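Galactose-binding lectin (Enterobacter cloacae subsp. cloacae, PDB 6YF6) binds a methyl seleno-fucoside at a calcium site through its C-terminal domain, and as a whole protein probably binds galactose. Local coordinates at residues L86-G90 with K91-A95. Sequence-based numbering, arbitrary orientation.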
ATOM      1  N   LEU A  86     -13.999   7.943   9.929  1.00 24.41           N
ATOM      2  CA  LEU A  86     -12.935   8.840  10.354  1.00 22.13           C
ATOM      3  C   LEU A  86     -13.524  10.104  10.966  1.00 24.74           C
ATOM      4  O   LEU A  86     -14.554  10.610  10.503  1.00 25.93           O
ATOM      5  CB  LEU A  86     -12.031   9.221   9.183  1.00 24.03           C
ATOM      6  CG  LEU A  86     -11.461   8.058   8.371  1.00 26.95           C
ATOM      7  CD1 LEU A  86     -10.766   8.574   7.114  1.00 31.44           C
ATOM      8  CD2 LEU A  86     -10.512   7.244   9.224  1.00 27.03           C
ATOM      9  N   ARG A  87     -12.847  10.626  11.982  1.00 24.88           N
ATOM     10  CA  ARG A  87     -13.288  11.816  12.696  1.00 26.74           C
ATOM     11  C   ARG A  87     -12.107  12.753  12.894  1.00 27.40           C
ATOM     12  O   ARG A  87     -10.988  12.308  13.164  1.00 28.48           O
ATOM     13  CB  ARG A  87     -13.908  11.433  14.045  1.00 28.68           C
ATOM     14  CG  ARG A  87     -14.490  12.589  14.839  1.00 30.32           C
ATOM     15  CD  ARG A  87     -15.230  12.075  16.069  1.00 32.77           C
ATOM     16  NE  ARG A  87     -16.359  11.223  15.703  1.00 33.13           N
ATOM     17  CZ  ARG A  87     -16.897  10.296  16.492  1.00 34.18           C
ATOM     18  NH1 ARG A  87     -16.417  10.083  17.711  1.00 33.86           N
ATOM     19  NH2 ARG A  87     -17.921   9.576  16.054  1.00 37.21           N
ATOM     20  N   ALA A  88     -12.353  14.055  12.748  1.00 27.20           N
ATOM     21  CA  ALA A  88     -11.309  15.060  12.915  1.00 24.73           C
ATOM     22  C   ALA A  88     -11.878  16.266  13.643  1.00 26.28           C
ATOM     23  O   ALA A  88     -12.830  16.891  13.163  1.00 29.92           O
ATOM     24  CB  ALA A  88     -10.729  15.483  11.563  1.00 22.02           C
ATOM     25  N   ASP A  89     -11.277  16.601  14.785  1.00 26.83           N
ATOM     26  CA  ASP A  89     -11.734  17.719  15.609  1.00 30.07           C
ATOM     27  C   ASP A  89     -13.225  17.590  15.900  1.00 34.93           C
ATOM     28  O   ASP A  89     -13.984  18.562  15.846  1.00 37.53           O
ATOM     29  CB  ASP A  89     -11.410  19.056  14.942  1.00 31.42           C
ATOM     30  CG  ASP A  89      -9.919  19.341  14.918  1.00 30.88           C
ATOM     31  OD1 ASP A  89      -9.216  18.862  15.837  1.00 31.34           O
ATOM     32  OD2 ASP A  89      -9.451  20.031  13.985  1.00 30.32           O
ATOM     33  N   GLY A  90     -13.644  16.363  16.211  1.00 35.67           N
ATOM     34  CA  GLY A  90     -15.013  16.079  16.576  1.00 38.52           C
ATOM     35  C   GLY A  90     -15.978  15.965  15.418  1.00 36.84           C
ATOM     36  O   GLY A  90     -17.151  15.639  15.643  1.00 37.67           O
ATOM     37  N   LYS A  91     -15.533  16.219  14.194  1.00 34.55           N
ATOM     38  CA  LYS A  91     -16.399  16.209  13.025  1.00 33.95           C
ATOM     39  C   LYS A  91     -16.201  14.910  12.257  1.00 29.91           C
ATOM     40  O   LYS A  91     -15.068  14.548  11.921  1.00 30.24           O
ATOM     41  CB  LYS A  91     -16.099  17.408  12.126  1.00 33.80           C
ATOM     42  CG  LYS A  91     -17.039  17.561  10.946  1.00 38.63           C
ATOM     43  CD  LYS A  91     -16.559  18.668  10.009  1.00 43.53           C
ATOM     44  CE  LYS A  91     -17.410  18.762   8.750  1.00 49.98           C
ATOM     45  NZ  LYS A  91     -18.866  18.649   9.038  1.00 56.06           N
ATOM     46  N   ASP A  92     -17.298  14.208  11.991  1.00 30.35           N
ATOM     47  CA  ASP A  92     -17.238  13.024  11.144  1.00 28.58           C
ATOM     48  C   ASP A  92     -16.880  13.447   9.721  1.00 27.79           C
ATOM     49  O   ASP A  92     -17.625  14.204   9.089  1.00 28.19           O
ATOM     50  CB  ASP A  92     -18.572  12.283  11.173  1.00 35.38           C
ATOM     51  CG  ASP A  92     -18.884  11.690  12.541  1.00 39.79           C
ATOM     52  OD1 ASP A  92     -17.984  11.067  13.148  1.00 39.14           O
ATOM     53  OD2 ASP A  92     -20.032  11.847  13.008  1.00 45.03           O
ATOM     54  N   ILE A  93     -15.736  12.972   9.223  1.00 27.54           N
ATOM     55  CA  ILE A  93     -15.239  13.348   7.902  1.00 30.32           C
ATOM     56  C   ILE A  93     -15.325  12.196   6.909  1.00 32.43           C
ATOM     57  O   ILE A  93     -14.775  12.292   5.805  1.00 33.68           O
ATOM     58  CB  ILE A  93     -13.799  13.892   7.970  1.00 31.69           C
ATOM     59  CG1 ILE A  93     -12.856  12.867   8.603  1.00 31.26           C
ATOM     60  CG2 ILE A  93     -13.770  15.219   8.720  1.00 28.69           C
ATOM     61  CD1 ILE A  93     -11.391  13.213   8.439  1.00 33.67           C
ATOM     62  N   SER A  94     -16.001  11.108   7.268  1.00 30.57           N
ATOM     63  CA  SER A  94     -16.227  10.012   6.340  1.00 29.25           C
ATOM     64  C   SER A  94     -17.514   9.298   6.725  1.00 27.88           C
ATOM     65  O   SER A  94     -17.934   9.329   7.885  1.00 27.99           O
ATOM     66  CB  SER A  94     -15.054   9.022   6.336  1.00 28.64           C
ATOM     67  OG  SER A  94     -15.104   8.154   7.462  1.00 28.44           O
ATOM     68  N   ALA A  95     -18.139   8.664   5.739  1.00 27.77           N
ATOM     69  CA  ALA A  95     -19.236   7.755   6.020  1.00 28.10           C
ATOM     70  C   ALA A  95     -18.697   6.503   6.710  1.00 27.92           C
ATOM     71  O   ALA A  95     -17.519   6.169   6.575  1.00 27.59           O
ATOM     72  CB  ALA A  95     -19.955   7.375   4.730  1.00 29.51           C
TER
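Arg87 and Asp92 lie side by side at a non-hydrogen-bonded pair of a tight antiparallel hairpin, their side chains pointing the same way, and join in a salt bridge. The guanidinium presents its NE–NH2 edge, and both nitrogens converge on one carboxylate oxygen: NE is 3.0 Å from Asp92 OD1, while the NH2 bond to the same atom is longer, at 3.3 Å. OD1 lies in the guanidinium plane and is approached on its syn side, yet the two flat groups are turned 56° against each other. Arg87 has CG anti to its own N (chi1 -176°), and a bend at chi3 brings this edge round to Asp92.

On the other face of the hairpin, Ile93 packs against Leu86 and Ala88. Its CG1 approaches Leu86 CB at 3.8 Å, and its CD1 reaches the Ala88 methyl.

The backbone fixes this pairing. Ala88 and Lys91 bond to each other in both directions around a type I' turn, with Asp89 and Gly90 at its corners, and Ile93 N donates to Leu86 O at 2.9 Å. The return bond of that last pair does not form: Leu86 N instead donates to Ser94 OG at 2.7 Å, with an N-H...O angle of 145°, and the hydroxyl itself donates to Ala95 O.

Further out, Arg87 NH1 forms a second salt bridge with Glu51, and Asp89 OD1 accepts from Glu120 N. The hairpin, well away from the calcium and sugar site, is made of strands 83-88 and 91-98, with 91-98 outermost in a four-stranded sheet within this chain. Strand 118-125 flanks 83-88, while Leu86, Ala88 and Ile93 face Trp68, Leu108 and Phe112 of strands 65-74 and 106-113, joining the two four-stranded antiparallel sheets of this C-terminal, sugar-binding beta domain.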